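Local coordinates for protein phosphonate monoester hydrolase (Ruegeria pomeroyi, PDB 4UPK) that is a hydrolase of the sulfatase family, within the alkaline phosphatase-like superfamily, at residues Glu304-Leu309 and His356-Met361. Numbering follows the deposited sequence.
Sequences ETIQTL and HSWGKM
The indole of W358 pushes its six-membered ring against the first turns of helix 303-333, where I306 and L309 receive it. L309 comes over one face: its CD2 lies 4.1 Å from the centroid of the six-membered ring and 25° off the ring normal, a CH-pi contact. The same methyl is 3.8 Å from W358 CZ3, and L309 CB stands at an equal 3.8 Å from W358 CH2, so the base and one branch of the leucine both bear on the far end of the indole. I306 meets the rim instead. Its CG1 is 3.8 Å from W358 CZ2, close to the ring plane, and its CG2 reaches the same carbon at 3.9 Å. With chi1 at -69°, CG1 lies beside the backbone N and CG2 beside the carbonyl carbon, and both branches come up to CZ2. I306 O also lies at the ring edge, in its plane. Spaced three residues apart along the helix, I306 and L309 thus hold edge and face of one aromatic group.

Behind them the helix is tied by backbone bonds, among them L309 N to T305 O. One turn is doubly fastened: T308 OG1 donates to E304 O at 2.6 Å, and T308 N reaches that oxygen from the opposite face of the carbonyl plane. On the loop side, the backbone N of G359, the residue after W358, bonds to E350 OE2, and F292 packs edge-to-face with the indole. The contact thereby joins the loop between strands 340-346 and 372-375 to a long helix of the sulfatase-family fold. All three touching residues are buried, and across these segments the attachment rests mainly on dispersion and shape, with a methyl over the pi face and a carbonyl oxygen at the probably electropositive rim.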
ATOM      1  N   GLU A 304     -49.901  27.898  -4.509  1.00 21.96           N
ATOM      2  CA  GLU A 304     -50.067  27.330  -5.861  1.00 21.82           C
ATOM      3  C   GLU A 304     -48.751  26.699  -6.328  1.00 25.48           C
ATOM      4  O   GLU A 304     -48.765  25.581  -6.836  1.00 26.70           O
ATOM      5  CB  GLU A 304     -50.535  28.392  -6.868  1.00 23.23           C
ATOM      6  CG  GLU A 304     -50.979  27.804  -8.199  1.00 33.86           C
ATOM      7  CD  GLU A 304     -51.372  28.781  -9.295  1.00 57.03           C
ATOM      8  OE1 GLU A 304     -51.761  29.928  -8.978  1.00 45.80           O
ATOM      9  OE2 GLU A 304     -51.338  28.374 -10.478  1.00 58.19           O
ATOM     10  N   THR A 305     -47.627  27.412  -6.134  1.00 19.68           N
ATOM     11  CA  THR A 305     -46.287  26.951  -6.471  1.00 19.16           C
ATOM     12  C   THR A 305     -45.920  25.699  -5.644  1.00 22.65           C
ATOM     13  O   THR A 305     -45.576  24.670  -6.228  1.00 21.95           O
ATOM     14  CB  THR A 305     -45.293  28.100  -6.264  1.00 27.41           C
ATOM     15  OG1 THR A 305     -45.506  29.083  -7.270  1.00 26.57           O
ATOM     16  CG2 THR A 305     -43.832  27.647  -6.244  1.00 22.49           C
ATOM     17  N   ILE A 306     -46.007  25.802  -4.306  1.00 19.69           N
ATOM     18  CA  ILE A 306     -45.679  24.734  -3.355  1.00 20.29           C
ATOM     19  C   ILE A 306     -46.426  23.439  -3.666  1.00 23.78           C
ATOM     20  O   ILE A 306     -45.791  22.383  -3.757  1.00 23.76           O
ATOM     21  CB  ILE A 306     -45.835  25.234  -1.881  1.00 24.52           C
ATOM     22  CG1 ILE A 306     -44.734  26.269  -1.533  1.00 25.04           C
ATOM     23  CG2 ILE A 306     -45.833  24.086  -0.866  1.00 25.97           C
ATOM     24  CD1 ILE A 306     -45.157  27.308  -0.457  1.00 37.25           C
ATOM     25  N   GLN A 307     -47.748  23.528  -3.907  1.00 20.36           N
ATOM     26  CA  GLN A 307     -48.602  22.375  -4.219  1.00 19.08           C
ATOM     27  C   GLN A 307     -48.295  21.726  -5.581  1.00 21.49           C
ATOM     28  O   GLN A 307     -48.438  20.511  -5.735  1.00 19.14           O
ATOM     29  CB  GLN A 307     -50.092  22.721  -4.047  1.00 20.31           C
ATOM     30  CG  GLN A 307     -50.492  23.091  -2.611  1.00 23.95           C
ATOM     31  CD  GLN A 307     -50.339  21.977  -1.613  1.00 32.06           C
ATOM     32  OE1 GLN A 307     -49.274  21.765  -1.041  1.00 26.21           O
ATOM     33  NE2 GLN A 307     -51.412  21.264  -1.342  1.00 29.46           N
ATOM     34  N   THR A 308     -47.840  22.540  -6.547  1.00 20.07           N
ATOM     35  CA  THR A 308     -47.473  22.096  -7.892  1.00 19.93           C
ATOM     36  C   THR A 308     -46.222  21.231  -7.838  1.00 20.87           C
ATOM     37  O   THR A 308     -46.224  20.130  -8.387  1.00 17.88           O
ATOM     38  CB  THR A 308     -47.417  23.288  -8.868  1.00 26.22           C
ATOM     39  OG1 THR A 308     -48.690  23.941  -8.858  1.00 23.14           O
ATOM     40  CG2 THR A 308     -47.094  22.866 -10.274  1.00 21.45           C
ATOM     41  N   LEU A 309     -45.188  21.708  -7.120  1.00 18.06           N
ATOM     42  CA  LEU A 309     -43.934  21.011  -6.888  1.00 17.46           C
ATOM     43  C   LEU A 309     -44.211  19.687  -6.183  1.00 21.15           C
ATOM     44  O   LEU A 309     -43.631  18.668  -6.550  1.00 22.79           O
ATOM     45  CB  LEU A 309     -43.020  21.888  -6.012  1.00 18.28           C
ATOM     46  CG  LEU A 309     -41.965  22.706  -6.746  1.00 24.33           C
ATOM     47  CD1 LEU A 309     -42.578  23.879  -7.489  1.00 24.89           C
ATOM     48  CD2 LEU A 309     -40.898  23.174  -5.795  1.00 25.11           C
ATOM     49  N   HIS A 356     -41.791  25.449   6.184  1.00 13.72           N
ATOM     50  CA  HIS A 356     -41.314  26.487   5.244  1.00 14.22           C
ATOM     51  C   HIS A 356     -39.926  26.181   4.674  1.00 17.51           C
ATOM     52  O   HIS A 356     -39.160  27.100   4.388  1.00 18.02           O
ATOM     53  CB  HIS A 356     -41.430  27.901   5.857  1.00 14.84           C
ATOM     54  CG  HIS A 356     -42.833  28.276   6.206  1.00 18.20           C
ATOM     55  ND1 HIS A 356     -43.667  28.864   5.281  1.00 21.15           N
ATOM     56  CD2 HIS A 356     -43.511  28.116   7.366  1.00 20.20           C
ATOM     57  CE1 HIS A 356     -44.818  29.066   5.908  1.00 20.73           C
ATOM     58  NE2 HIS A 356     -44.772  28.621   7.164  1.00 20.72           N
ATOM     59  N   SER A 357     -39.619  24.876   4.511  1.00 12.05           N
ATOM     60  CA  SER A 357     -38.334  24.410   4.031  1.00 12.59           C
ATOM     61  C   SER A 357     -38.425  23.297   2.987  1.00 18.66           C
ATOM     62  O   SER A 357     -39.454  22.625   2.885  1.00 19.24           O
ATOM     63  CB  SER A 357     -37.421  24.028   5.194  1.00 11.57           C
ATOM     64  OG  SER A 357     -37.981  22.959   5.924  1.00 11.12           O
ATOM     65  N   TRP A 358     -37.346  23.136   2.195  1.00 13.45           N
ATOM     66  CA  TRP A 358     -37.216  22.166   1.117  1.00 11.54           C
ATOM     67  C   TRP A 358     -35.883  21.478   1.278  1.00 16.51           C
ATOM     68  O   TRP A 358     -34.977  22.032   1.910  1.00 15.86           O
ATOM     69  CB  TRP A 358     -37.303  22.882  -0.243  1.00 10.61           C
ATOM     70  CG  TRP A 358     -38.652  23.491  -0.487  1.00 11.35           C
ATOM     71  CD1 TRP A 358     -39.119  24.663   0.030  1.00 14.16           C
ATOM     72  CD2 TRP A 358     -39.754  22.881  -1.164  1.00 11.56           C
ATOM     73  NE1 TRP A 358     -40.446  24.813  -0.270  1.00 14.63           N
ATOM     74  CE2 TRP A 358     -40.851  23.761  -1.049  1.00 15.89           C
ATOM     75  CE3 TRP A 358     -39.920  21.678  -1.881  1.00 12.99           C
ATOM     76  CZ2 TRP A 358     -42.089  23.496  -1.644  1.00 15.58           C
ATOM     77  CZ3 TRP A 358     -41.155  21.407  -2.457  1.00 14.46           C
ATOM     78  CH2 TRP A 358     -42.225  22.304  -2.328  1.00 15.41           C
ATOM     79  N   GLY A 359     -35.777  20.266   0.738  1.00 14.37           N
ATOM     80  CA  GLY A 359     -34.574  19.446   0.835  1.00 13.38           C
ATOM     81  C   GLY A 359     -34.452  18.650   2.126  1.00 18.56           C
ATOM     82  O   GLY A 359     -35.452  18.223   2.715  1.00 17.78           O
ATOM     83  N   LYS A 360     -33.198  18.468   2.591  1.00 15.87           N
ATOM     84  CA  LYS A 360     -32.887  17.657   3.771  1.00 15.68           C
ATOM     85  C   LYS A 360     -31.814  18.254   4.713  1.00 19.82           C
ATOM     86  O   LYS A 360     -31.405  17.569   5.639  1.00 20.91           O
ATOM     87  CB  LYS A 360     -32.587  16.200   3.338  1.00 15.96           C
ATOM     88  CG  LYS A 360     -31.428  16.017   2.368  1.00  9.54           C
ATOM     89  CD  LYS A 360     -31.766  16.364   0.949  1.00 11.31           C
ATOM     90  CE  LYS A 360     -30.633  16.016   0.058  1.00 10.02           C
ATOM     91  NZ  LYS A 360     -30.711  16.780  -1.206  1.00 24.74           N
ATOM     92  N   MET A 361     -31.386  19.530   4.498  1.00 16.66           N
ATOM     93  CA  MET A 361     -30.413  20.225   5.369  1.00 17.40           C
ATOM     94  C   MET A 361     -31.157  20.884   6.550  1.00 17.61           C
ATOM     95  O   MET A 361     -31.274  22.108   6.643  1.00 14.36           O
ATOM     96  CB  MET A 361     -29.529  21.234   4.601  1.00 20.75           C
ATOM     97  CG  MET A 361     -28.424  20.571   3.771  1.00 25.64           C
ATOM     98  SD  MET A 361     -27.125  19.667   4.675  1.00 30.61           S
ATOM     99  CE  MET A 361     -26.288  21.040   5.494  1.00 26.94           C
TER